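Local coordinates for 2-dehydropantoate 2-reductase (Enterococcus faecium DO, PDB 5X20), which probably catalyses the NADPH-dependent reduction of ketopantoate to pantoate in pantothenate biosynthesis, and is seen here with NAD bound, at residues 27-32 / 58-63; 63-68 / 88-93; 72-77 / 98-103. One frame throughout, in Å; residues are numbered along the deposited sequence.

All three contacts belong to the Rossmann-type, nucleotide-binding part of the chain. Interactions 1 and 3 are parallel strand pairs of one sheet, with centres about 14 Å apart and strand 2-6 running between them: 59-61 and 25-30 on one side, 73-76 and 99-102 on the other. Interaction 2 follows interaction 1 directly, sharing Ser63, with centres about 10 Å apart; it packs the loop after strand 59-61 on the end of helix 83-90. That helix is the crossover between the two strands of interaction 3, so the segments of interactions 2 and 3 alternate along the chain. Interactions 1 and 3 both reach NAD, at its adenosine and nicotinamide-ribose halves respectively.

Interaction 1 of 3, residues 27-32 / 58-63; sequences LLIDGW and PIVLQS. With NAD (nicotinamide-adenine-dinucleotide), chain G.
Strands 27-30 and 59-61 run parallel and are stitched by four backbone hydrogen bonds: Leu28 N to Pro58 O, Val60 N to Leu28 O, Asp30 N to Val60 O and Gln62 N to Asp30 O. On one face Ile29 and Val60 run alongside each other in the same direction, with CG1 of Ile29 3.9 Å from CG1 of Val60. Ile29 CG2 packs on Gln62 CA at 3.6 Å, the glutamine side chain nearly perpendicular to it. Leu28 and Ile59 share the opposite face, where Leu28 CB lies 3.9 Å from Ile59 CD1. NE2 of Gln62 donates to Asp89 OD2, while OE1 stays beside Gly31, 3.2 Å from its CA. Asp30 has CG opposite its backbone N (chi1 -152°), carrying the carboxylate away from strand 59-61 toward the adenosine ribose. There OD2 accepts from NAD O2B at 2.7 Å; NAD O3B is modelled closer to OD1 than a normal hydrogen bond, so its exact length is doubtful. Trp32 lays its ring over the adenine, NAD C6A being 3.5 Å above the ring plane. An Asx turn, Trp32 N to Asp30 OD2 at 3.0 Å, and a bond from Ala8 N to OD1 position the carboxylate. An acidic residue ending the second Rossmann strand and facing both ribose hydroxyls is consistent with the NAD bound here; a 2'-phosphate would probably meet the carboxylate's charge unless the site rearranged.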
loop_
_atom_site.group_PDB
_atom_site.type_symbol
_atom_site.label_atom_id
_atom_site.label_comp_id
_atom_site.label_asym_id
_atom_site.label_seq_id
_atom_site.Cartn_x
_atom_site.Cartn_y
_atom_site.Cartn_z
ATOM N N LEU A 27 -29.762 22.946 14.897
ATOM C CA LEU A 27 -29.938 21.693 15.567
ATOM C C LEU A 27 -28.864 20.674 15.054
ATOM O O LEU A 27 -28.767 20.429 13.858
ATOM C CB LEU A 27 -31.345 21.179 15.267
ATOM C CG LEU A 27 -31.666 19.780 15.784
ATOM C CD1 LEU A 27 -31.602 19.705 17.311
ATOM C CD2 LEU A 27 -33.025 19.309 15.285
ATOM N N LEU A 28 -28.117 20.048 15.963
ATOM C CA LEU A 28 -27.223 18.949 15.603
ATOM C C LEU A 28 -27.922 17.627 15.738
ATOM O O LEU A 28 -28.689 17.414 16.664
ATOM C CB LEU A 28 -25.985 18.913 16.478
ATOM C CG LEU A 28 -25.224 20.231 16.622
ATOM C CD1 LEU A 28 -24.069 20.079 17.584
ATOM C CD2 LEU A 28 -24.743 20.794 15.278
ATOM N N ILE A 29 -27.669 16.748 14.770
ATOM C CA ILE A 29 -28.222 15.412 14.772
ATOM C C ILE A 29 -27.047 14.450 14.549
ATOM O O ILE A 29 -26.224 14.691 13.663
ATOM C CB ILE A 29 -29.231 15.230 13.642
ATOM C CG1 ILE A 29 -30.305 16.302 13.689
ATOM C CG2 ILE A 29 -29.840 13.848 13.744
ATOM C CD1 ILE A 29 -31.247 16.283 12.511
ATOM N N ASP A 30 -26.935 13.425 15.369
ATOM C CA ASP A 30 -25.772 12.565 15.354
ATOM C C ASP A 30 -26.107 11.196 15.850
ATOM O O ASP A 30 -27.108 11.000 16.529
ATOM C CB ASP A 30 -24.638 13.139 16.198
ATOM C CG ASP A 30 -23.280 12.696 15.698
ATOM O OD1 ASP A 30 -22.845 13.259 14.673
ATOM O OD2 ASP A 30 -22.664 11.756 16.292
ATOM N N GLY A 31 -25.281 10.236 15.478
ATOM C CA GLY A 31 -25.493 8.856 15.840
ATOM C C GLY A 31 -24.569 8.358 16.922
ATOM O O GLY A 31 -24.670 7.231 17.323
ATOM N N TRP A 32 -23.617 9.162 17.375
ATOM C CA TRP A 32 -22.660 8.699 18.360
ATOM C C TRP A 32 -23.144 9.109 19.760
ATOM O O TRP A 32 -23.070 10.289 20.146
ATOM C CB TRP A 32 -21.293 9.327 18.055
ATOM C CG TRP A 32 -20.148 8.911 18.935
ATOM C CD1 TRP A 32 -20.114 7.854 19.798
ATOM C CD2 TRP A 32 -18.853 9.525 19.002
ATOM N NE1 TRP A 32 -18.914 7.773 20.402
ATOM C CE2 TRP A 32 -18.104 8.783 19.952
ATOM C CE3 TRP A 32 -18.248 10.612 18.356
ATOM C CZ2 TRP A 32 -16.788 9.089 20.271
ATOM C CZ3 TRP A 32 -16.954 10.936 18.691
ATOM C CH2 TRP A 32 -16.226 10.167 19.639
ATOM N N PRO A 58 -28.325 22.769 20.757
ATOM C CA PRO A 58 -29.235 21.635 20.873
ATOM C C PRO A 58 -28.772 20.441 20.010
ATOM O O PRO A 58 -28.254 20.643 18.900
ATOM C CB PRO A 58 -30.590 22.182 20.349
ATOM C CG PRO A 58 -30.394 23.626 20.067
ATOM C CD PRO A 58 -28.923 23.931 20.081
ATOM N N ILE A 59 -28.929 19.226 20.532
ATOM C CA ILE A 59 -28.484 18.054 19.848
ATOM C C ILE A 59 -29.445 16.911 20.106
ATOM O O ILE A 59 -29.910 16.737 21.204
ATOM C CB ILE A 59 -27.034 17.678 20.240
ATOM C CG1 ILE A 59 -26.534 16.457 19.403
ATOM C CG2 ILE A 59 -26.888 17.409 21.737
ATOM C CD1 ILE A 59 -25.021 16.425 19.263
ATOM N N VAL A 60 -29.707 16.109 19.079
ATOM C CA VAL A 60 -30.583 14.965 19.223
ATOM C C VAL A 60 -29.939 13.747 18.555
ATOM O O VAL A 60 -29.250 13.872 17.540
ATOM C CB VAL A 60 -31.977 15.306 18.637
ATOM C CG1 VAL A 60 -31.872 15.570 17.145
ATOM C CG2 VAL A 60 -32.966 14.196 18.910
ATOM N N LEU A 61 -30.127 12.567 19.149
ATOM C CA LEU A 61 -29.775 11.292 18.500
ATOM C C LEU A 61 -30.600 11.106 17.249
ATOM O O LEU A 61 -31.799 11.388 17.237
ATOM C CB LEU A 61 -30.063 10.113 19.409
ATOM C CG LEU A 61 -28.931 9.339 20.108
ATOM C CD1 LEU A 61 -29.461 8.010 20.643
ATOM C CD2 LEU A 61 -27.733 9.083 19.226
ATOM N N GLN A 62 -29.966 10.648 16.175
ATOM C CA GLN A 62 -30.654 10.573 14.894
ATOM C C GLN A 62 -31.874 9.680 14.965
ATOM O O GLN A 62 -32.846 9.902 14.259
ATOM C CB GLN A 62 -29.713 10.086 13.792
ATOM C CG GLN A 62 -29.193 8.664 13.909
ATOM C CD GLN A 62 -28.064 8.411 12.941
ATOM O OE1 GLN A 62 -26.987 9.008 13.056
ATOM N NE2 GLN A 62 -28.290 7.552 11.970
ATOM N N SER A 63 -31.833 8.647 15.797
ATOM C CA SER A 63 -32.998 7.738 15.949
ATOM C C SER A 63 -34.171 8.363 16.758
ATOM O O SER A 63 -35.302 7.862 16.713
ATOM C CB SER A 63 -32.555 6.433 16.605
ATOM O OG SER A 63 -32.095 6.720 17.905
HETATM P PA NAD G . -16.303 12.478 11.357
HETATM O O1A NAD G . -15.836 11.055 11.303
HETATM O O2A NAD G . -15.670 13.470 12.331
HETATM O O5B NAD G . -17.856 12.462 11.717
HETATM C C5B NAD G . -18.764 11.660 10.994
HETATM C C4B NAD G . -19.803 11.037 11.912
HETATM O O4B NAD G . -19.153 9.971 12.564
HETATM C C3B NAD G . -20.329 11.952 13.013
HETATM O O3B NAD G . -21.667 11.627 13.253
HETATM C C2B NAD G . -19.503 11.575 14.195
HETATM O O2B NAD G . -20.056 11.857 15.473
HETATM C C1B NAD G . -19.393 10.092 13.931
HETATM N N9A NAD G . -18.241 9.578 14.659
HETATM C C8A NAD G . -17.019 10.091 14.667
HETATM N N7A NAD G . -16.229 9.379 15.476
HETATM C C5A NAD G . -16.971 8.409 16.004
HETATM C C6A NAD G . -16.743 7.316 16.953
HETATM N N6A NAD G . -15.524 7.100 17.509
HETATM N N1A NAD G . -17.806 6.565 17.240
HETATM C C2A NAD G . -19.015 6.742 16.688
HETATM N N3A NAD G . -19.327 7.727 15.835
HETATM C C4A NAD G . -18.327 8.564 15.468
HETATM O O3 NAD G . -16.191 12.930 9.836
HETATM P PN NAD G . -15.883 14.392 9.251
HETATM O O1N NAD G . -14.356 14.527 9.315
HETATM O O2N NAD G . -16.754 15.492 9.788
HETATM O O5D NAD G . -16.181 14.113 7.704
HETATM C C5D NAD G . -17.497 14.296 7.196
HETATM C C4D NAD G . -17.489 14.442 5.671
HETATM O O4D NAD G . -16.742 15.626 5.326
HETATM C C3D NAD G . -16.740 13.260 5.087
HETATM O O3D NAD G . -17.308 12.817 3.870
HETATM C C2D NAD G . -15.325 13.794 4.880
HETATM O O2D NAD G . -14.586 13.099 3.869
HETATM C C1D NAD G . -15.625 15.237 4.521
HETATM N N1N NAD G . -14.537 16.186 4.708
HETATM C C2N NAD G . -13.852 16.174 5.876
HETATM C C3N NAD G . -12.783 17.069 6.054
HETATM C C7N NAD G . -12.006 17.170 7.348
HETATM O O7N NAD G . -11.095 17.984 7.422
HETATM N N7N NAD G . -12.384 16.518 8.452
HETATM C C4N NAD G . -12.512 17.990 5.022
HETATM C C5N NAD G . -13.306 18.003 3.840
HETATM C C6N NAD G . -14.334 17.120 3.702
#

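Interaction 2 of 3, residues 63-68 / 88-93; sequences SEVEKE and QDIQSL
The loop that leaves edge strand 59-61 of the Rossmann-type sheet folds back over the C-terminal end of helix 83-90 and the 3-10 turn that follows, and Val65 makes the central contact with Ile90 and Leu93. Its two methyls divide the work. CG2 meets Ile90 CG2 at 4.0 Å, the two side chains crossing at a slant, while CG1 reaches Leu93 CD1 at 3.9 Å with the leucine roughly perpendicular to it. Val65 carries CG1 anti to its own backbone N (chi1 170°), which turns that methyl to Leu93 and leaves CG2, beside the N, to face Ile90. Farther along the loop, Lys67 touches Ser92 through the base of its side chain: CB lies 3.7 Å from Ser92 CB, and Ser92 OG comes 3.4 Å from Lys67 CA. The amine end of Lys67 leads away from the helix. No hydrogen bond joins the two segments, so they are held by apolar and van der Waals contact. Polar ties come from just outside: Gln62 holds Asp89, and Lys95 NZ bonds Ser92 O and, more weakly, Lys67 O. Beneath this layer lies strand 25-30, whose Ile29 touches Val65, Ile90 and Leu93 alike; the loop thus closes over one flank of the sheet, between its edge strand and the helix that crosses from strand 73-76 to strand 99-102.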
loop_
_atom_site.group_PDB
_atom_site.type_symbol
_atom_site.label_atom_id
_atom_site.label_comp_id
_atom_site.label_asym_id
_atom_site.label_seq_id
_atom_site.Cartn_x
_atom_site.Cartn_y
_atom_site.Cartn_z
ATOM N N SER A 63 -31.833 8.647 15.797
ATOM C CA SER A 63 -32.998 7.738 15.949
ATOM C C SER A 63 -34.171 8.363 16.758
ATOM O O SER A 63 -35.302 7.862 16.713
ATOM C CB SER A 63 -32.555 6.433 16.605
ATOM O OG SER A 63 -32.095 6.720 17.905
ATOM N N GLU A 64 -33.923 9.485 17.426
ATOM C CA GLU A 64 -34.937 10.170 18.226
ATOM C C GLU A 64 -35.431 11.457 17.626
ATOM O O GLU A 64 -36.025 12.276 18.300
ATOM C CB GLU A 64 -34.427 10.425 19.625
ATOM C CG GLU A 64 -33.888 9.136 20.205
ATOM C CD GLU A 64 -33.358 9.280 21.605
ATOM O OE1 GLU A 64 -33.034 10.418 22.016
ATOM O OE2 GLU A 64 -33.255 8.218 22.268
ATOM N N VAL A 65 -35.213 11.652 16.350
ATOM C CA VAL A 65 -35.707 12.885 15.718
ATOM C C VAL A 65 -37.266 12.984 15.711
ATOM O O VAL A 65 -37.989 12.005 15.478
ATOM C CB VAL A 65 -35.144 12.976 14.300
ATOM C CG1 VAL A 65 -35.803 14.094 13.535
ATOM C CG2 VAL A 65 -33.643 13.199 14.339
ATOM N N GLU A 66 -37.806 14.160 15.961
ATOM C CA GLU A 66 -39.256 14.218 16.009
ATOM C C GLU A 66 -39.946 14.414 14.652
ATOM O O GLU A 66 -39.667 15.382 13.947
ATOM C CB GLU A 66 -39.729 15.265 17.030
ATOM C CG GLU A 66 -40.490 14.682 18.216
ATOM C CD GLU A 66 -39.618 14.482 19.445
ATOM O OE1 GLU A 66 -38.618 15.215 19.598
ATOM O OE2 GLU A 66 -39.934 13.591 20.263
ATOM N N LYS A 67 -40.853 13.501 14.285
ATOM C CA LYS A 67 -41.659 13.633 13.051
ATOM C C LYS A 67 -42.452 14.950 13.143
ATOM O O LYS A 67 -42.833 15.525 12.121
ATOM C CB LYS A 67 -42.597 12.434 12.837
ATOM C CG LYS A 67 -42.282 11.196 13.674
ATOM C CD LYS A 67 -42.284 9.909 12.854
ATOM C CE LYS A 67 -42.042 8.689 13.737
ATOM N NZ LYS A 67 -43.143 7.690 13.612
ATOM N N GLU A 68 -42.689 15.417 14.369
ATOM C CA GLU A 68 -43.239 16.741 14.595
ATOM C C GLU A 68 -42.184 17.831 14.291
ATOM O O GLU A 68 -42.522 18.950 13.888
ATOM C CB GLU A 68 -43.720 16.869 16.061
ATOM C CG GLU A 68 -44.754 15.815 16.472
ATOM C CD GLU A 68 -46.062 15.931 15.693
ATOM O OE1 GLU A 68 -46.812 14.932 15.631
ATOM O OE2 GLU A 68 -46.340 17.022 15.147
ATOM N N GLN A 88 -32.505 7.648 6.512
ATOM C CA GLN A 88 -33.649 6.819 6.916
ATOM C C GLN A 88 -34.177 7.362 8.233
ATOM O O GLN A 88 -35.375 7.527 8.406
ATOM C CB GLN A 88 -33.266 5.376 7.147
ATOM C CG GLN A 88 -32.804 4.623 5.956
ATOM C CD GLN A 88 -32.591 3.179 6.319
ATOM O OE1 GLN A 88 -32.921 2.770 7.437
ATOM N NE2 GLN A 88 -32.094 2.387 5.367
ATOM N N ASP A 89 -33.262 7.660 9.153
ATOM C CA ASP A 89 -33.659 8.064 10.498
ATOM C C ASP A 89 -34.264 9.447 10.569
ATOM O O ASP A 89 -34.976 9.720 11.479
ATOM C CB ASP A 89 -32.477 7.958 11.474
ATOM C CG ASP A 89 -32.128 6.549 11.806
ATOM O OD1 ASP A 89 -32.945 5.656 11.529
ATOM O OD2 ASP A 89 -31.029 6.314 12.309
ATOM N N ILE A 90 -33.962 10.330 9.640
ATOM C CA ILE A 90 -34.415 11.700 9.739
ATOM C C ILE A 90 -35.402 12.074 8.642
ATOM O O ILE A 90 -35.693 13.263 8.440
ATOM C CB ILE A 90 -33.206 12.697 9.697
ATOM C CG1 ILE A 90 -32.546 12.751 8.323
ATOM C CG2 ILE A 90 -32.175 12.310 10.746
ATOM C CD1 ILE A 90 -31.706 13.976 8.088
ATOM N N GLN A 91 -35.904 11.089 7.897
ATOM C CA GLN A 91 -36.768 11.409 6.753
ATOM C C GLN A 91 -37.955 12.273 7.112
ATOM O O GLN A 91 -38.339 13.178 6.368
ATOM C CB GLN A 91 -37.189 10.179 5.949
ATOM C CG GLN A 91 -36.924 10.374 4.465
ATOM C CD GLN A 91 -37.955 9.728 3.564
ATOM O OE1 GLN A 91 -38.743 8.883 3.991
ATOM N NE2 GLN A 91 -37.942 10.120 2.298
ATOM N N SER A 92 -38.521 11.992 8.272
ATOM C CA SER A 92 -39.669 12.738 8.748
ATOM C C SER A 92 -39.395 14.229 8.813
ATOM O O SER A 92 -40.324 15.013 8.928
ATOM C CB SER A 92 -40.096 12.248 10.113
ATOM O OG SER A 92 -39.124 12.570 11.102
ATOM N N LEU A 93 -38.130 14.613 8.797
ATOM C CA LEU A 93 -37.750 16.027 8.808
ATOM C C LEU A 93 -37.766 16.633 7.436
ATOM O O LEU A 93 -37.682 17.841 7.294
ATOM C CB LEU A 93 -36.334 16.132 9.309
ATOM C CG LEU A 93 -35.956 17.161 10.317
ATOM C CD1 LEU A 93 -36.958 17.131 11.442
ATOM C CD2 LEU A 93 -34.555 16.843 10.816
#

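Interaction 3 of 3, residues 72-77 / 98-103; sequences DLIILF and TEVLCL. With NAD (nicotinamide-adenine-dinucleotide), chain G.
Ile74 N donates to Glu99 O at 2.8 Å in a nearly straight bond, 172° at the hydrogen, and two more of the same length follow: Leu101 N to Ile74 O and Leu76 N to Leu101 O. The bond opening the strand pair, Glu99 N to Asp72 O, is longer and more bent. Side chains alternate across the parallel strands 73-76 and 99-102. On the face of Ile74 and Val100, Leu76 CD1 fits between Val100 and Cys102, 3.8 Å from Val100 CG1. At the start of strand 99-102, Ile74 CG1 meets Thr98 CG2 at 4.0 Å, while Thr98 OG1 bonds Lys95 N. On the other face, Leu73 bends its CD1 methyl across the strand to Glu99, 3.5 Å from the backbone O; CG anti to the backbone N (chi1 170°) brings it there. Beyond the strands, Phe77 CZ presses obliquely on Leu103 CB at 3.6 Å, and the ring edge meets O4D of the NAD nicotinamide ribose near the ring plane. Phe15 makes an edge-to-face stack with Phe77. Strand 2-6 pairs with the far side of 73-76, and helix 157-168 covers the face of Leu73, Glu99 and Leu101. Side-chain contacts between the two strands are mainly apolar. At the strands' C-terminal ends, Phe77 O lies 3.3 Å from NAD C5D; Phe77 thus probably contributes van der Waals contact to the ribose, while hydrogen bonds to NAD come from elsewhere, such as Met11 N and Lys79 NZ.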
loop_
_atom_site.group_PDB
_atom_site.type_symbol
_atom_site.label_atom_id
_atom_site.label_comp_id
_atom_site.label_asym_id
_atom_site.label_seq_id
_atom_site.Cartn_x
_atom_site.Cartn_y
_atom_site.Cartn_z
ATOM N N ASP A 72 -35.611 24.278 7.980
ATOM C CA ASP A 72 -35.583 24.756 6.595
ATOM C C ASP A 72 -34.439 24.178 5.752
ATOM O O ASP A 72 -34.525 24.191 4.516
ATOM C CB ASP A 72 -35.380 26.278 6.617
ATOM C CG ASP A 72 -36.430 26.986 7.471
ATOM O OD1 ASP A 72 -37.639 26.691 7.226
ATOM O OD2 ASP A 72 -36.018 27.776 8.384
ATOM N N LEU A 73 -33.327 23.804 6.414
ATOM C CA LEU A 73 -32.106 23.423 5.721
ATOM C C LEU A 73 -31.460 22.308 6.505
ATOM O O LEU A 73 -31.250 22.453 7.702
ATOM C CB LEU A 73 -31.108 24.597 5.579
ATOM C CG LEU A 73 -29.704 24.208 5.064
ATOM C CD1 LEU A 73 -29.761 23.646 3.646
ATOM C CD2 LEU A 73 -28.727 25.373 5.139
ATOM N N ILE A 74 -31.208 21.198 5.821
ATOM C CA ILE A 74 -30.433 20.068 6.356
ATOM C C ILE A 74 -29.105 19.992 5.627
ATOM O O ILE A 74 -29.069 19.966 4.402
ATOM C CB ILE A 74 -31.134 18.748 6.162
ATOM C CG1 ILE A 74 -32.507 18.788 6.825
ATOM C CG2 ILE A 74 -30.293 17.623 6.748
ATOM C CD1 ILE A 74 -33.384 17.543 6.562
ATOM N N ILE A 75 -28.017 20.039 6.393
ATOM C CA ILE A 75 -26.666 19.921 5.837
ATOM C C ILE A 75 -26.111 18.578 6.223
ATOM O O ILE A 75 -25.959 18.283 7.403
ATOM C CB ILE A 75 -25.730 20.994 6.334
ATOM C CG1 ILE A 75 -26.301 22.364 5.971
ATOM C CG2 ILE A 75 -24.364 20.803 5.699
ATOM C CD1 ILE A 75 -25.435 23.547 6.396
ATOM N N LEU A 76 -25.855 17.734 5.238
ATOM C CA LEU A 76 -25.373 16.392 5.519
ATOM C C LEU A 76 -23.902 16.445 5.666
ATOM O O LEU A 76 -23.232 17.011 4.798
ATOM C CB LEU A 76 -25.756 15.433 4.396
ATOM C CG LEU A 76 -27.236 15.292 4.097
ATOM C CD1 LEU A 76 -27.446 14.801 2.668
ATOM C CD2 LEU A 76 -27.965 14.361 5.076
ATOM N N PHE A 77 -23.409 15.858 6.754
ATOM C CA PHE A 77 -21.985 15.797 7.042
ATOM C C PHE A 77 -21.569 14.514 7.772
ATOM O O PHE A 77 -20.571 14.508 8.493
ATOM C CB PHE A 77 -21.526 17.037 7.808
ATOM C CG PHE A 77 -20.785 18.026 6.954
ATOM C CD1 PHE A 77 -19.769 17.606 6.111
ATOM C CD2 PHE A 77 -21.110 19.370 6.985
ATOM C CE1 PHE A 77 -19.086 18.510 5.320
ATOM C CE2 PHE A 77 -20.431 20.280 6.196
ATOM C CZ PHE A 77 -19.418 19.849 5.363
ATOM N N THR A 98 -37.961 21.853 2.480
ATOM C CA THR A 98 -36.651 21.754 3.105
ATOM C C THR A 98 -35.529 21.580 2.085
ATOM O O THR A 98 -35.529 20.630 1.325
ATOM C CB THR A 98 -36.590 20.582 4.089
ATOM O OG1 THR A 98 -37.836 20.532 4.774
ATOM C CG2 THR A 98 -35.458 20.789 5.076
ATOM N N GLU A 99 -34.590 22.508 2.087
ATOM C CA GLU A 99 -33.369 22.339 1.313
ATOM C C GLU A 99 -32.439 21.267 1.978
ATOM O O GLU A 99 -32.294 21.233 3.217
ATOM C CB GLU A 99 -32.664 23.672 1.171
ATOM C CG GLU A 99 -33.503 24.681 0.389
ATOM C CD GLU A 99 -32.763 25.989 0.150
ATOM O OE1 GLU A 99 -31.700 26.196 0.796
ATOM O OE2 GLU A 99 -33.223 26.785 -0.690
ATOM N N VAL A 100 -31.886 20.383 1.166
ATOM C CA VAL A 100 -30.945 19.377 1.637
ATOM C C VAL A 100 -29.621 19.542 0.899
ATOM O O VAL A 100 -29.538 19.429 -0.310
ATOM C CB VAL A 100 -31.486 17.964 1.423
ATOM C CG1 VAL A 100 -30.517 16.931 1.954
ATOM C CG2 VAL A 100 -32.839 17.800 2.117
ATOM N N LEU A 101 -28.575 19.867 1.657
ATOM C CA LEU A 101 -27.259 20.116 1.073
ATOM C C LEU A 101 -26.281 19.036 1.486
ATOM O O LEU A 101 -26.081 18.765 2.689
ATOM C CB LEU A 101 -26.748 21.478 1.541
ATOM C CG LEU A 101 -25.319 21.855 1.174
ATOM C CD1 LEU A 101 -25.133 22.026 -0.334
ATOM C CD2 LEU A 101 -24.905 23.134 1.890
ATOM N N CYS A 102 -25.622 18.480 0.497
ATOM C CA CYS A 102 -24.620 17.439 0.726
ATOM C C CYS A 102 -23.247 18.001 0.341
ATOM O O CYS A 102 -23.028 18.343 -0.806
ATOM C CB CYS A 102 -24.901 16.219 -0.156
ATOM S SG CYS A 102 -23.651 14.940 -0.010
ATOM N N LEU A 103 -22.353 18.001 1.304
ATOM C CA LEU A 103 -20.997 18.430 1.107
ATOM C C LEU A 103 -19.950 17.350 1.433
ATOM O O LEU A 103 -18.751 17.640 1.605
ATOM C CB LEU A 103 -20.741 19.658 1.985
ATOM C CG LEU A 103 -21.535 20.900 1.618
ATOM C CD1 LEU A 103 -21.208 22.029 2.576
ATOM C CD2 LEU A 103 -21.300 21.273 0.157
HETATM P PA NAD G . -16.303 12.478 11.357
HETATM O O1A NAD G . -15.836 11.055 11.303
HETATM O O2A NAD G . -15.670 13.470 12.331
HETATM O O5B NAD G . -17.856 12.462 11.717
HETATM C C5B NAD G . -18.764 11.660 10.994
HETATM C C4B NAD G . -19.803 11.037 11.912
HETATM O O4B NAD G . -19.153 9.971 12.564
HETATM C C3B NAD G . -20.329 11.952 13.013
HETATM O O3B NAD G . -21.667 11.627 13.253
HETATM C C2B NAD G . -19.503 11.575 14.195
HETATM O O2B NAD G . -20.056 11.857 15.473
HETATM C C1B NAD G . -19.393 10.092 13.931
HETATM N N9A NAD G . -18.241 9.578 14.659
HETATM C C8A NAD G . -17.019 10.091 14.667
HETATM N N7A NAD G . -16.229 9.379 15.476
HETATM C C5A NAD G . -16.971 8.409 16.004
HETATM C C6A NAD G . -16.743 7.316 16.953
HETATM N N6A NAD G . -15.524 7.100 17.509
HETATM N N1A NAD G . -17.806 6.565 17.240
HETATM C C2A NAD G . -19.015 6.742 16.688
HETATM N N3A NAD G . -19.327 7.727 15.835
HETATM C C4A NAD G . -18.327 8.564 15.468
HETATM O O3 NAD G . -16.191 12.930 9.836
HETATM P PN NAD G . -15.883 14.392 9.251
HETATM O O1N NAD G . -14.356 14.527 9.315
HETATM O O2N NAD G . -16.754 15.492 9.788
HETATM O O5D NAD G . -16.181 14.113 7.704
HETATM C C5D NAD G . -17.497 14.296 7.196
HETATM C C4D NAD G . -17.489 14.442 5.671
HETATM O O4D NAD G . -16.742 15.626 5.326
HETATM C C3D NAD G . -16.740 13.260 5.087
HETATM O O3D NAD G . -17.308 12.817 3.870
HETATM C C2D NAD G . -15.325 13.794 4.880
HETATM O O2D NAD G . -14.586 13.099 3.869
HETATM C C1D NAD G . -15.625 15.237 4.521
HETATM N N1N NAD G . -14.537 16.186 4.708
HETATM C C2N NAD G . -13.852 16.174 5.876
HETATM C C3N NAD G . -12.783 17.069 6.054
HETATM C C7N NAD G . -12.006 17.170 7.348
HETATM O O7N NAD G . -11.095 17.984 7.422
HETATM N N7N NAD G . -12.384 16.518 8.452
HETATM C C4N NAD G . -12.512 17.990 5.022
HETATM C C5N NAD G . -13.306 18.003 3.840
HETATM C C6N NAD G . -14.334 17.120 3.702
#